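Local coordinates for protein Plm1 (Streptomyces sp. HK803, PDB 4HXY) that probably reduces the keto group of a growing polyketide chain with NADPH, as the ketoreductase of the first module of phoslactomycin biosynthesis, at residues A[46-51]-A[74-79]; A[68-73]-A[108-113]; A[273-278]-A[305-310]; A[324-329]-A[341-346]. All coordinates share one frame; numbering follows the deposited sequence.

In the fold
Contact 1 and contact 2 come first along the chain with alternating segments, share helix 67-77, and lie with centres about 16 Å apart. Contact 3 and contact 4 follow in series inside the KR domain, their centres about 15 Å apart. Contact 2 joins the two halves: Ala-108 CB meets Ala-344 CB of contact 4 at 3.4 Å, since helix 105-120 packs against helix 333-351. That helix also reaches helix 290-310 of contact 3 through Leu-305 and Leu-345. A continuous helical layer therefore runs from the N-terminal half to the NADPH-binding Rossmann half. Contacts 1 and 3 are the farthest apart, with centres about 37 Å from each other.

Contact 1 (A[46-51]-A[74-79])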
loop_
_atom_site.group_PDB
_atom_site.type_symbol
_atom_site.label_atom_id
_atom_site.label_comp_id
_atom_site.label_asym_id
_atom_site.label_seq_id
_atom_site.Cartn_x
_atom_site.Cartn_y
_atom_site.Cartn_z
ATOM N N LEU A 46 -13.657 3.584 28.675
ATOM C CA LEU A 46 -12.905 2.414 29.118
ATOM C C LEU A 46 -11.535 2.350 28.443
ATOM O O LEU A 46 -11.325 2.957 27.406
ATOM C CB LEU A 46 -13.661 1.136 28.773
ATOM C CG LEU A 46 -15.116 0.998 29.218
ATOM C CD1 LEU A 46 -15.736 -0.293 28.704
ATOM C CD2 LEU A 46 -15.200 1.070 30.757
ATOM N N THR A 47 -10.618 1.616 29.055
ATOM C CA THR A 47 -9.326 1.263 28.446
ATOM C C THR A 47 -9.201 -0.252 28.429
ATOM O O THR A 47 -10.044 -0.964 28.994
ATOM C CB THR A 47 -8.124 1.832 29.248
ATOM O OG1 THR A 47 -8.066 1.190 30.531
ATOM C CG2 THR A 47 -8.230 3.325 29.431
ATOM N N ALA A 48 -8.144 -0.761 27.800
ATOM C CA ALA A 48 -7.901 -2.189 27.780
ATOM C C ALA A 48 -7.767 -2.725 29.221
ATOM O O ALA A 48 -8.189 -3.838 29.518
ATOM C CB ALA A 48 -6.646 -2.514 26.978
ATOM N N ALA A 49 -7.209 -1.913 30.099
ATOM C CA ALA A 49 -6.999 -2.328 31.498
ATOM C C ALA A 49 -8.286 -2.314 32.319
ATOM O O ALA A 49 -8.508 -3.219 33.124
ATOM C CB ALA A 49 -5.939 -1.461 32.152
ATOM N N SER A 50 -9.136 -1.312 32.108
ATOM C CA SER A 50 -10.352 -1.127 32.926
ATOM C C SER A 50 -11.600 -1.862 32.423
ATOM O O SER A 50 -12.549 -2.070 33.177
ATOM C CB SER A 50 -10.667 0.361 33.061
ATOM O OG SER A 50 -11.160 0.911 31.845
ATOM N N TRP A 51 -11.607 -2.239 31.146
ATOM C CA TRP A 51 -12.763 -2.891 30.536
ATOM C C TRP A 51 -13.057 -4.237 31.203
ATOM O O TRP A 51 -12.190 -5.105 31.270
ATOM C CB TRP A 51 -12.497 -3.087 29.039
ATOM C CG TRP A 51 -13.558 -3.782 28.254
ATOM C CD1 TRP A 51 -14.911 -3.776 28.477
ATOM C CD2 TRP A 51 -13.353 -4.529 27.054
ATOM N NE1 TRP A 51 -15.549 -4.515 27.508
ATOM C CE2 TRP A 51 -14.616 -4.975 26.614
ATOM C CE3 TRP A 51 -12.221 -4.869 26.307
ATOM C CZ2 TRP A 51 -14.775 -5.752 25.471
ATOM C CZ3 TRP A 51 -12.381 -5.638 25.168
ATOM C CH2 TRP A 51 -13.646 -6.081 24.766
ATOM N N LEU A 74 -7.337 -5.018 17.443
ATOM C CA LEU A 74 -8.289 -5.992 16.942
ATOM C C LEU A 74 -8.161 -7.299 17.718
ATOM O O LEU A 74 -9.152 -7.974 17.938
ATOM C CB LEU A 74 -8.093 -6.223 15.421
ATOM C CG LEU A 74 -8.529 -5.022 14.585
ATOM C CD1 LEU A 74 -8.029 -5.124 13.135
ATOM C CD2 LEU A 74 -10.084 -4.822 14.639
ATOM N N HIS A 75 -6.950 -7.657 18.137
ATOM C CA HIS A 75 -6.778 -8.839 18.981
ATOM C C HIS A 75 -7.416 -8.646 20.359
ATOM O O HIS A 75 -7.895 -9.618 20.961
ATOM C CB HIS A 75 -5.300 -9.199 19.147
ATOM C CG HIS A 75 -4.656 -9.694 17.894
ATOM N ND1 HIS A 75 -5.365 -10.255 16.853
ATOM C CD2 HIS A 75 -3.359 -9.694 17.507
ATOM C CE1 HIS A 75 -4.530 -10.576 15.879
ATOM N NE2 HIS A 75 -3.309 -10.257 16.256
ATOM N N GLU A 76 -7.400 -7.421 20.867
ATOM C CA GLU A 76 -8.015 -7.142 22.165
ATOM C C GLU A 76 -9.512 -7.345 22.156
ATOM O O GLU A 76 -10.075 -7.790 23.135
ATOM C CB GLU A 76 -7.768 -5.718 22.633
ATOM C CG GLU A 76 -6.392 -5.438 23.094
ATOM C CD GLU A 76 -6.025 -6.072 24.424
ATOM O OE1 GLU A 76 -6.895 -6.469 25.209
ATOM O OE2 GLU A 76 -4.826 -6.172 24.666
ATOM N N VAL A 77 -10.154 -6.944 21.072
ATOM C CA VAL A 77 -11.606 -7.054 20.986
ATOM C C VAL A 77 -12.118 -8.347 20.363
ATOM O O VAL A 77 -13.311 -8.545 20.254
ATOM C CB VAL A 77 -12.263 -5.826 20.314
ATOM C CG1 VAL A 77 -11.949 -4.578 21.100
ATOM C CG2 VAL A 77 -11.842 -5.686 18.888
ATOM N N ALA A 78 -11.206 -9.202 19.935
ATOM C CA ALA A 78 -11.609 -10.445 19.324
ATOM C C ALA A 78 -12.329 -11.304 20.326
ATOM O O ALA A 78 -11.876 -11.474 21.446
ATOM C CB ALA A 78 -10.386 -11.172 18.826
ATOM N N GLY A 79 -13.433 -11.880 19.912
ATOM C CA GLY A 79 -14.144 -12.789 20.776
ATOM C C GLY A 79 -14.979 -12.125 21.842
ATOM O O GLY A 79 -15.549 -12.804 22.680
#
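The indole of Trp-51 presents its edge to Glu-76: CZ3 lies 3.8 Å from Glu-76 O, and that oxygen sits near the ring plane. Val-77 approaches the same corner obliquely, its CG1 4.2 Å from CZ3 of Trp-51. The ring also meets the imidazole of His-80, the two planes turned about 80° apart, and it touches Leu-29 of strand 28-32. The indole reaches Glu-76 and Val-77 because CG of Trp-51 stands anti to the backbone N (chi1 178°), while Thr-55 O accepts from NE1. The second flat group, the Glu-76 carboxylate, brings OE1 to 4.3 Å from Ala-48 CB, and its firm partner is Arg-53 in a salt bridge. The loop between helix 36-39 and strand 59-63 thus lies against a helix of the N-terminal, Rossmann-like half, and Thr-47 shapes its turn as an ST motif: Ser-50 N donates to Thr-47 OG1 at 3.1 Å. In return, Thr-47 N donates almost straight to Ser-50 OG at 2.9 Å (172°). Arg-53 also binds the carbonyl oxygens of Ala-48 and Trp-51, which ties its guanidinium group to both segments.

Contact 2 (A[68-73]-A[108-113]); sequences EDLLAA and AGVWGL
Leu-70 and Val-110 meet across two regular helices, and the polar bonding stays inside each of them: the shortest such bond, Ala-72 N to Glu-68 O, measures 2.9 Å, and Leu-113 N to Gly-109 O measures 3.0 Å. No hydrogen bond passes between the segments. The contact is apolar and is carried by one methyl, CD2 of Leu-70, which has three neighbours on helix 105-120. It lies 3.6 Å from Leu-113 CD2, 3.7 Å from Val-110 O and 4.0 Å from Val-110 CG1. The carbonyl oxygen is met by a carbon, so only van der Waals contact is involved there. Leu-70 points toward the opposite helix, and with CG anti to the backbone N (chi1 177°) its branch reaches between Val-110 and Leu-113, three residues apart. Leu-113 answers in kind, also extended (chi1 -170°), and its CD2 comes within 3.8 Å of Leu-70 CG as the two leucines cross obliquely. Its chi2 of 139° departs from the usual staggered values. All three residues are buried. Beneath them the strands contribute further apolar cover: Cys-87 touches both Leu-70 and Val-110, and Trp-125 touches Leu-70. At the start of helix 67-77, Asp-69 OD2 accepts from Gly-65 N and, weakly, from Ala-66 N. Two helices packed side by side over parallel strands 85-90 and 125-131 are what a Rossmann-like alpha/beta layer looks like, here in the N-terminal half, probably the non-catalytic subdomain known from modular polyketide ketoreductases.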
loop_
_atom_site.group_PDB
_atom_site.type_symbol
_atom_site.label_atom_id
_atom_site.label_comp_id
_atom_site.label_asym_id
_atom_site.label_seq_id
_atom_site.Cartn_x
_atom_site.Cartn_y
_atom_site.Cartn_z
ATOM N N GLU A 68 0.728 -2.440 13.183
ATOM C CA GLU A 68 0.817 -3.255 14.399
ATOM C C GLU A 68 -0.088 -2.762 15.535
ATOM O O GLU A 68 -0.600 -3.576 16.306
ATOM C CB GLU A 68 2.277 -3.383 14.864
ATOM C CG GLU A 68 2.918 -2.075 15.205
ATOM C CD GLU A 68 4.418 -2.135 15.348
ATOM O OE1 GLU A 68 4.895 -2.968 16.156
ATOM O OE2 GLU A 68 5.100 -1.331 14.653
ATOM N N ASP A 69 -0.295 -1.449 15.626
ATOM C CA ASP A 69 -1.128 -0.880 16.680
ATOM C C ASP A 69 -2.581 -1.271 16.465
ATOM O O ASP A 69 -3.306 -1.615 17.418
ATOM C CB ASP A 69 -1.015 0.645 16.711
ATOM C CG ASP A 69 0.396 1.141 16.978
ATOM O OD1 ASP A 69 1.137 0.500 17.767
ATOM O OD2 ASP A 69 0.753 2.200 16.402
ATOM N N LEU A 70 -3.029 -1.213 15.213
ATOM C CA LEU A 70 -4.399 -1.607 14.900
ATOM C C LEU A 70 -4.555 -3.123 15.054
ATOM O O LEU A 70 -5.580 -3.608 15.527
ATOM C CB LEU A 70 -4.782 -1.146 13.480
ATOM C CG LEU A 70 -6.179 -1.566 12.988
ATOM C CD1 LEU A 70 -7.275 -1.114 13.940
ATOM C CD2 LEU A 70 -6.420 -0.987 11.586
ATOM N N LEU A 71 -3.539 -3.881 14.652
ATOM C CA LEU A 71 -3.555 -5.335 14.810
ATOM C C LEU A 71 -3.753 -5.688 16.287
ATOM O O LEU A 71 -4.588 -6.519 16.623
ATOM C CB LEU A 71 -2.254 -5.972 14.310
ATOM C CG LEU A 71 -2.225 -7.510 14.351
ATOM C CD1 LEU A 71 -3.132 -8.119 13.291
ATOM C CD2 LEU A 71 -0.817 -8.075 14.170
ATOM N N ALA A 72 -2.987 -5.039 17.154
ATOM C CA ALA A 72 -3.104 -5.280 18.586
ATOM C C ALA A 72 -4.504 -4.970 19.132
ATOM O O ALA A 72 -5.025 -5.733 19.941
ATOM C CB ALA A 72 -2.062 -4.494 19.367
ATOM N N ALA A 73 -5.094 -3.865 18.691
ATOM C CA ALA A 73 -6.442 -3.495 19.120
ATOM C C ALA A 73 -7.463 -4.519 18.671
ATOM O O ALA A 73 -8.373 -4.876 19.419
ATOM C CB ALA A 73 -6.807 -2.108 18.585
ATOM N N ALA A 108 0.176 5.169 6.956
ATOM C CA ALA A 108 -0.504 4.650 5.762
ATOM C C ALA A 108 -0.774 3.141 5.845
ATOM O O ALA A 108 -1.801 2.656 5.356
ATOM C CB ALA A 108 0.303 5.003 4.478
ATOM N N GLY A 109 0.130 2.402 6.477
ATOM C CA GLY A 109 -0.047 0.966 6.686
ATOM C C GLY A 109 -1.284 0.604 7.495
ATOM O O GLY A 109 -1.888 -0.448 7.297
ATOM N N VAL A 110 -1.655 1.487 8.413
ATOM C CA VAL A 110 -2.876 1.326 9.202
ATOM C C VAL A 110 -4.083 1.199 8.272
ATOM O O VAL A 110 -4.975 0.370 8.489
ATOM C CB VAL A 110 -3.103 2.513 10.132
ATOM C CG1 VAL A 110 -4.404 2.348 10.860
ATOM C CG2 VAL A 110 -1.965 2.633 11.209
ATOM N N TRP A 111 -4.123 2.050 7.244
ATOM C CA TRP A 111 -5.231 2.047 6.280
ATOM C C TRP A 111 -5.230 0.776 5.422
ATOM O O TRP A 111 -6.291 0.212 5.118
ATOM C CB TRP A 111 -5.186 3.314 5.408
ATOM C CG TRP A 111 -5.742 4.469 6.132
ATOM C CD1 TRP A 111 -5.282 5.006 7.304
ATOM C CD2 TRP A 111 -6.903 5.220 5.783
ATOM N NE1 TRP A 111 -6.068 6.040 7.691
ATOM C CE2 TRP A 111 -7.066 6.211 6.768
ATOM C CE3 TRP A 111 -7.793 5.192 4.699
ATOM C CZ2 TRP A 111 -8.093 7.132 6.728
ATOM C CZ3 TRP A 111 -8.824 6.110 4.689
ATOM C CH2 TRP A 111 -8.935 7.088 5.662
ATOM N N GLY A 112 -4.051 0.299 5.042
ATOM C CA GLY A 112 -3.970 -0.948 4.282
ATOM C C GLY A 112 -4.574 -2.090 5.067
ATOM O O GLY A 112 -5.380 -2.851 4.549
ATOM N N LEU A 113 -4.192 -2.200 6.338
ATOM C CA LEU A 113 -4.705 -3.245 7.197
ATOM C C LEU A 113 -6.183 -3.060 7.532
ATOM O O LEU A 113 -6.951 -4.019 7.532
ATOM C CB LEU A 113 -3.872 -3.324 8.482
ATOM C CG LEU A 113 -4.191 -4.551 9.321
ATOM C CD1 LEU A 113 -2.865 -5.143 9.870
ATOM C CD2 LEU A 113 -5.168 -4.207 10.415
#

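Contact 3 (A[273-278]-A[305-310]). With NDP (NADPH dihydro-nicotinamide-adenine-dinucleotide phosphate), chain C.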
loop_
_atom_site.group_PDB
_atom_site.type_symbol
_atom_site.label_atom_id
_atom_site.label_comp_id
_atom_site.label_asym_id
_atom_site.label_seq_id
_atom_site.Cartn_x
_atom_site.Cartn_y
_atom_site.Cartn_z
ATOM N N VAL A 273 16.250 2.437 -9.282
ATOM C CA VAL A 273 15.812 1.319 -8.467
ATOM C C VAL A 273 14.421 0.894 -8.900
ATOM O O VAL A 273 13.527 1.726 -9.030
ATOM C CB VAL A 273 15.744 1.706 -6.999
ATOM C CG1 VAL A 273 15.048 0.597 -6.210
ATOM C CG2 VAL A 273 17.147 1.977 -6.460
ATOM N N VAL A 274 14.239 -0.407 -9.096
ATOM C CA VAL A 274 12.912 -0.989 -9.229
ATOM C C VAL A 274 12.781 -1.964 -8.066
ATOM O O VAL A 274 13.555 -2.909 -7.957
ATOM C CB VAL A 274 12.711 -1.737 -10.546
ATOM C CG1 VAL A 274 11.292 -2.354 -10.575
ATOM C CG2 VAL A 274 12.903 -0.782 -11.716
ATOM N N HIS A 275 11.841 -1.694 -7.168
ATOM C CA HIS A 275 11.725 -2.474 -5.937
ATOM C C HIS A 275 10.588 -3.470 -6.067
ATOM O O HIS A 275 9.425 -3.116 -5.878
ATOM C CB HIS A 275 11.514 -1.531 -4.756
ATOM C CG HIS A 275 11.378 -2.197 -3.422
ATOM N ND1 HIS A 275 12.300 -3.105 -2.937
ATOM C CD2 HIS A 275 10.473 -2.009 -2.431
ATOM C CE1 HIS A 275 11.936 -3.480 -1.720
ATOM N NE2 HIS A 275 10.850 -2.802 -1.371
ATOM N N ALA A 276 10.940 -4.716 -6.378
ATOM C CA ALA A 276 9.972 -5.805 -6.501
ATOM C C ALA A 276 10.140 -6.885 -5.430
ATOM O O ALA A 276 9.415 -7.886 -5.452
ATOM C CB ALA A 276 10.031 -6.405 -7.876
ATOM N N ALA A 277 11.038 -6.682 -4.473
ATOM C CA ALA A 277 11.163 -7.605 -3.337
ATOM C C ALA A 277 9.898 -7.591 -2.490
ATOM O O ALA A 277 9.348 -6.536 -2.173
ATOM C CB ALA A 277 12.368 -7.248 -2.470
ATOM N N GLY A 278 9.469 -8.772 -2.072
ATOM C CA GLY A 278 8.255 -8.910 -1.291
ATOM C C GLY A 278 7.823 -10.356 -1.180
ATOM O O GLY A 278 8.334 -11.239 -1.882
ATOM N N LEU A 305 12.309 1.600 2.548
ATOM C CA LEU A 305 12.758 2.679 3.406
ATOM C C LEU A 305 14.281 2.734 3.409
ATOM O O LEU A 305 14.863 3.817 3.409
ATOM C CB LEU A 305 12.258 2.498 4.832
ATOM C CG LEU A 305 10.770 2.824 4.999
ATOM C CD1 LEU A 305 10.242 2.285 6.339
ATOM C CD2 LEU A 305 10.427 4.303 4.837
ATOM N N LEU A 306 14.910 1.566 3.423
ATOM C CA LEU A 306 16.384 1.514 3.415
ATOM C C LEU A 306 16.908 2.031 2.078
ATOM O O LEU A 306 17.838 2.852 2.042
ATOM C CB LEU A 306 16.869 0.094 3.671
ATOM C CG LEU A 306 18.382 -0.128 3.780
ATOM C CD1 LEU A 306 19.008 0.740 4.867
ATOM C CD2 LEU A 306 18.654 -1.602 4.031
ATOM N N LEU A 307 16.272 1.619 0.981
ATOM C CA LEU A 307 16.669 2.095 -0.347
ATOM C C LEU A 307 16.528 3.606 -0.465
ATOM O O LEU A 307 17.379 4.272 -1.037
ATOM C CB LEU A 307 15.859 1.432 -1.448
ATOM C CG LEU A 307 16.169 -0.040 -1.716
ATOM C CD1 LEU A 307 14.977 -0.725 -2.401
ATOM C CD2 LEU A 307 17.445 -0.192 -2.543
ATOM N N ASP A 308 15.415 4.139 0.027
ATOM C CA ASP A 308 15.156 5.566 -0.017
ATOM C C ASP A 308 16.252 6.313 0.746
ATOM O O ASP A 308 16.769 7.335 0.280
ATOM C CB ASP A 308 13.774 5.866 0.586
ATOM C CG ASP A 308 13.504 7.355 0.750
ATOM O OD1 ASP A 308 13.439 8.099 -0.245
ATOM O OD2 ASP A 308 13.351 7.782 1.899
ATOM N N GLU A 309 16.607 5.804 1.914
ATOM C CA GLU A 309 17.623 6.448 2.739
ATOM C C GLU A 309 19.022 6.433 2.102
ATOM O O GLU A 309 19.742 7.463 2.111
ATOM C CB GLU A 309 17.645 5.809 4.113
ATOM C CG GLU A 309 18.663 6.436 5.057
ATOM C CD GLU A 309 18.910 5.589 6.273
ATOM O OE1 GLU A 309 18.017 4.788 6.633
ATOM O OE2 GLU A 309 20.024 5.699 6.851
ATOM N N LEU A 310 19.406 5.294 1.550
ATOM C CA LEU A 310 20.770 5.103 1.049
ATOM C C LEU A 310 20.967 5.685 -0.354
ATOM O O LEU A 310 22.119 5.851 -0.804
ATOM C CB LEU A 310 21.148 3.613 1.036
ATOM C CG LEU A 310 21.167 2.862 2.377
ATOM C CD1 LEU A 310 21.524 1.372 2.182
ATOM C CD2 LEU A 310 22.092 3.531 3.376
HETATM P PA NDP C . 8.151 -13.417 -6.643
HETATM O O1A NDP C . 8.392 -14.205 -7.886
HETATM O O2A NDP C . 7.972 -14.157 -5.351
HETATM O O5B NDP C . 9.336 -12.363 -6.456
HETATM C C5B NDP C . 9.594 -11.799 -5.186
HETATM C C4B NDP C . 11.074 -11.586 -5.061
HETATM O O4B NDP C . 11.378 -10.971 -3.826
HETATM C C3B NDP C . 11.862 -12.874 -5.077
HETATM O O3B NDP C . 12.936 -12.714 -6.025
HETATM C C2B NDP C . 12.406 -13.028 -3.675
HETATM O O2B NDP C . 13.619 -13.734 -3.828
HETATM C C1B NDP C . 12.540 -11.560 -3.281
HETATM N N9A NDP C . 12.653 -11.277 -1.855
HETATM C C8A NDP C . 11.769 -11.597 -0.847
HETATM N N7A NDP C . 12.274 -11.165 0.329
HETATM C C5A NDP C . 13.472 -10.542 0.080
HETATM C C6A NDP C . 14.408 -9.910 0.881
HETATM N N6A NDP C . 14.299 -9.774 2.198
HETATM N N1A NDP C . 15.542 -9.397 0.276
HETATM C C2A NDP C . 15.719 -9.478 -1.100
HETATM N N3A NDP C . 14.803 -10.106 -1.903
HETATM C C4A NDP C . 13.696 -10.617 -1.301
HETATM O O3 NDP C . 6.856 -12.472 -6.801
HETATM P PN NDP C . 6.417 -11.606 -8.054
HETATM O O1N NDP C . 5.050 -12.049 -8.410
HETATM O O2N NDP C . 7.437 -11.522 -9.118
HETATM O O5D NDP C . 6.148 -10.167 -7.412
HETATM C C5D NDP C . 7.184 -9.240 -7.216
HETATM C C4D NDP C . 6.583 -7.970 -6.636
HETATM O O4D NDP C . 5.450 -7.566 -7.387
HETATM C C3D NDP C . 6.102 -8.165 -5.218
HETATM O O3D NDP C . 6.549 -7.104 -4.429
HETATM C C2D NDP C . 4.590 -8.134 -5.309
HETATM O O2D NDP C . 3.970 -7.657 -4.132
HETATM C C1D NDP C . 4.366 -7.270 -6.532
HETATM N N1N NDP C . 3.110 -7.604 -7.219
HETATM C C2N NDP C . 2.983 -8.772 -7.915
HETATM C C3N NDP C . 1.761 -9.193 -8.442
HETATM C C7N NDP C . 1.643 -10.419 -9.260
HETATM O O7N NDP C . 0.436 -10.599 -9.898
HETATM N N7N NDP C . 2.578 -11.350 -9.379
HETATM C C4N NDP C . 0.647 -8.184 -8.521
HETATM C C5N NDP C . 0.892 -6.935 -7.741
HETATM C C6N NDP C . 2.107 -6.685 -7.146
HETATM P P2B NDP C . 14.395 -14.424 -2.610
HETATM O O1X NDP C . 15.515 -15.195 -3.270
HETATM O O2X NDP C . 13.457 -15.351 -1.823
HETATM O O3X NDP C . 14.888 -13.400 -1.674
#
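Van der Waals contact joins Leu-307 to two residues of strand 270-275. Its CD1 methyl lies 3.6 Å from His-275 ND1 and makes an apolar contact with Val-273 CG1 at 4.0 Å, so a single branch touches both side chains that the strand directs at helix 290-310. With CG of Leu-307 anti to its carbonyl carbon (chi1 -72°), this torsion places CD1 against Val-273 and His-275, while His-275, its CG opposite the backbone N (chi1 -180°), brings the ND1 side of its ring to that methyl at a slant. Met-256 and Phe-317 also touch Leu-307 in this buried layer. Hydrogen bonding fixes the imidazole: ND1 pairs with Thr-193 OG1, and NE2 with Lys-300 O from the same helix 290-310, so the ring bridges the neighbouring strand 189-193 and the helix. The cofactor contacts begin where the strand ends. Ala-276 O accepts from the ribose hydroxyl O3D of NADPH at 3.1 Å. Gly-278 N makes a long, weak bond to O4B at 3.4 Å, and the methyl CB of Ala-277 rests 3.8 Å from adenine atoms N3A and C4A. The run His-Ala-Ala-Gly occupies the place of the NNAG motif of classical short-chain dehydrogenases, after the fourth strand of the Rossmann fold. A carbonyl can only accept, so NE2 of His-275 must donate to Lys-300 O. Thr-193 OG1 bonds both His-275 ND1 and Ala-277 N, and so links this second-shell ring to the turn that holds the cofactor.

Contact 4 (A[324-329]-A[341-346])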
loop_
_atom_site.group_PDB
_atom_site.type_symbol
_atom_site.label_atom_id
_atom_site.label_comp_id
_atom_site.label_asym_id
_atom_site.label_seq_id
_atom_site.Cartn_x
_atom_site.Cartn_y
_atom_site.Cartn_z
ATOM N N SER A 324 -4.038 -4.752 -3.540
ATOM C CA SER A 324 -4.298 -5.143 -2.144
ATOM C C SER A 324 -4.213 -3.957 -1.202
ATOM O O SER A 324 -5.005 -3.825 -0.267
ATOM C CB SER A 324 -3.328 -6.236 -1.698
ATOM O OG SER A 324 -3.666 -6.686 -0.406
ATOM N N GLY A 325 -3.255 -3.069 -1.456
ATOM C CA GLY A 325 -3.086 -1.894 -0.620
ATOM C C GLY A 325 -4.011 -0.756 -0.999
ATOM O O GLY A 325 -3.986 0.312 -0.359
ATOM N N ILE A 326 -4.797 -0.932 -2.073
ATOM C CA ILE A 326 -5.696 0.094 -2.541
ATOM C C ILE A 326 -7.105 -0.163 -1.993
ATOM O O ILE A 326 -7.751 0.747 -1.443
ATOM C CB ILE A 326 -5.755 0.149 -4.096
ATOM C CG1 ILE A 326 -4.380 0.471 -4.692
ATOM C CG2 ILE A 326 -6.827 1.189 -4.557
ATOM C CD1 ILE A 326 -3.864 1.861 -4.304
ATOM N N TRP A 327 -7.580 -1.395 -2.180
ATOM C CA TRP A 327 -8.910 -1.753 -1.702
ATOM C C TRP A 327 -9.018 -2.928 -0.754
ATOM O O TRP A 327 -10.066 -3.083 -0.114
ATOM C CB TRP A 327 -9.865 -1.908 -2.875
ATOM C CG TRP A 327 -9.505 -2.885 -3.963
ATOM C CD1 TRP A 327 -9.439 -4.240 -3.881
ATOM C CD2 TRP A 327 -9.268 -2.553 -5.340
ATOM N NE1 TRP A 327 -9.127 -4.773 -5.108
ATOM C CE2 TRP A 327 -9.036 -3.762 -6.024
ATOM C CE3 TRP A 327 -9.212 -1.351 -6.051
ATOM C CZ2 TRP A 327 -8.794 -3.803 -7.395
ATOM C CZ3 TRP A 327 -8.960 -1.393 -7.410
ATOM C CH2 TRP A 327 -8.743 -2.612 -8.065
ATOM N N GLY A 328 -7.967 -3.742 -0.653
ATOM C CA GLY A 328 -7.921 -4.855 0.295
ATOM C C GLY A 328 -8.410 -6.169 -0.268
ATOM O O GLY A 328 -9.157 -6.213 -1.248
ATOM N N ALA A 329 -8.019 -7.256 0.404
ATOM C CA ALA A 329 -8.515 -8.602 0.113
ATOM C C ALA A 329 -8.427 -9.387 1.420
ATOM O O ALA A 329 -7.516 -9.200 2.192
ATOM C CB ALA A 329 -7.697 -9.312 -1.005
ATOM N N CYS A 341 1.962 1.242 2.503
ATOM C CA CYS A 341 3.190 1.938 2.888
ATOM C C CYS A 341 3.997 2.388 1.677
ATOM O O CYS A 341 4.531 3.507 1.666
ATOM C CB CYS A 341 4.046 1.070 3.792
ATOM S SG CYS A 341 3.387 0.820 5.470
ATOM N N LEU A 342 4.109 1.525 0.671
ATOM C CA LEU A 342 4.869 1.879 -0.543
ATOM C C LEU A 342 4.276 3.105 -1.207
ATOM O O LEU A 342 4.985 4.014 -1.611
ATOM C CB LEU A 342 4.874 0.736 -1.551
ATOM C CG LEU A 342 5.675 -0.504 -1.221
ATOM C CD1 LEU A 342 5.607 -1.481 -2.407
ATOM C CD2 LEU A 342 7.128 -0.139 -0.859
ATOM N N ASP A 343 2.950 3.148 -1.314
ATOM C CA ASP A 343 2.313 4.265 -1.996
ATOM C C ASP A 343 2.631 5.546 -1.242
ATOM O O ASP A 343 2.895 6.577 -1.856
ATOM C CB ASP A 343 0.795 4.041 -2.095
ATOM C CG ASP A 343 0.434 2.751 -2.833
ATOM O OD1 ASP A 343 1.304 2.182 -3.543
ATOM O OD2 ASP A 343 -0.742 2.290 -2.727
ATOM N N ALA A 344 2.643 5.476 0.094
ATOM C CA ALA A 344 2.946 6.663 0.903
ATOM C C ALA A 344 4.394 7.089 0.774
ATOM O O ALA A 344 4.671 8.276 0.746
ATOM C CB ALA A 344 2.605 6.458 2.370
ATOM N N LEU A 345 5.304 6.119 0.694
ATOM C CA LEU A 345 6.718 6.427 0.544
ATOM C C LEU A 345 6.952 7.159 -0.782
ATOM O O LEU A 345 7.724 8.114 -0.809
ATOM C CB LEU A 345 7.566 5.168 0.597
ATOM C CG LEU A 345 9.050 5.368 0.368
ATOM C CD1 LEU A 345 9.655 6.325 1.388
ATOM C CD2 LEU A 345 9.723 3.995 0.376
ATOM N N ALA A 346 6.297 6.744 -1.866
ATOM C CA ALA A 346 6.473 7.460 -3.121
ATOM C C ALA A 346 6.035 8.913 -2.963
ATOM O O ALA A 346 6.710 9.816 -3.453
ATOM C CB ALA A 346 5.753 6.784 -4.280
HETATM O O HOH W 1 -2.530 2.765 -0.802
#
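Ile-326 sets its terminal methyl against the carboxylate of Asp-343, where the short, weakly bonded helix 324-327 after strand 316-322 faces helix 333-351 of the Rossmann fold. Helix 333-351 also carries Tyr-335, which hydrogen-bonds NADPH. The direct contact is a single pair, Ile-326 CD1 to Asp-343 OD2 at 3.5 Å, and the two side chains cross at about a right angle. Ile-326 CB does not itself aim at the other helix. The reach comes from its two torsions: CG1 stands anti to the carbonyl carbon and beside the backbone N (chi1 -61°), and a further bend at chi2 (-64°) brings CD1 across to the aspartate. Asp-343 does aim at the opposite segment, with its CG likewise beside the backbone N, and its two oxygens have separate tasks. OD1 is paired with Ser-358 OG and Ser-321 OG, two hydroxyls from the strand side, which together should hold the carboxylate's rotation. OD2 is left facing Gly-325 and Ile-326, with Gly-325 O 4.5 Å from it; both oxygens are acceptors, so a donor must stand between them, and a water does. Gly-325 O also has a weak hydrogen bond from Arg-115 of helix 105-120. Ile-326 also touches Ala-360 of strand 357-361. The water donates to Asp-343 OD2 at 2.7 Å and to Gly-325 O at 2.9 Å, the two acceptors subtending about 107° at its oxygen.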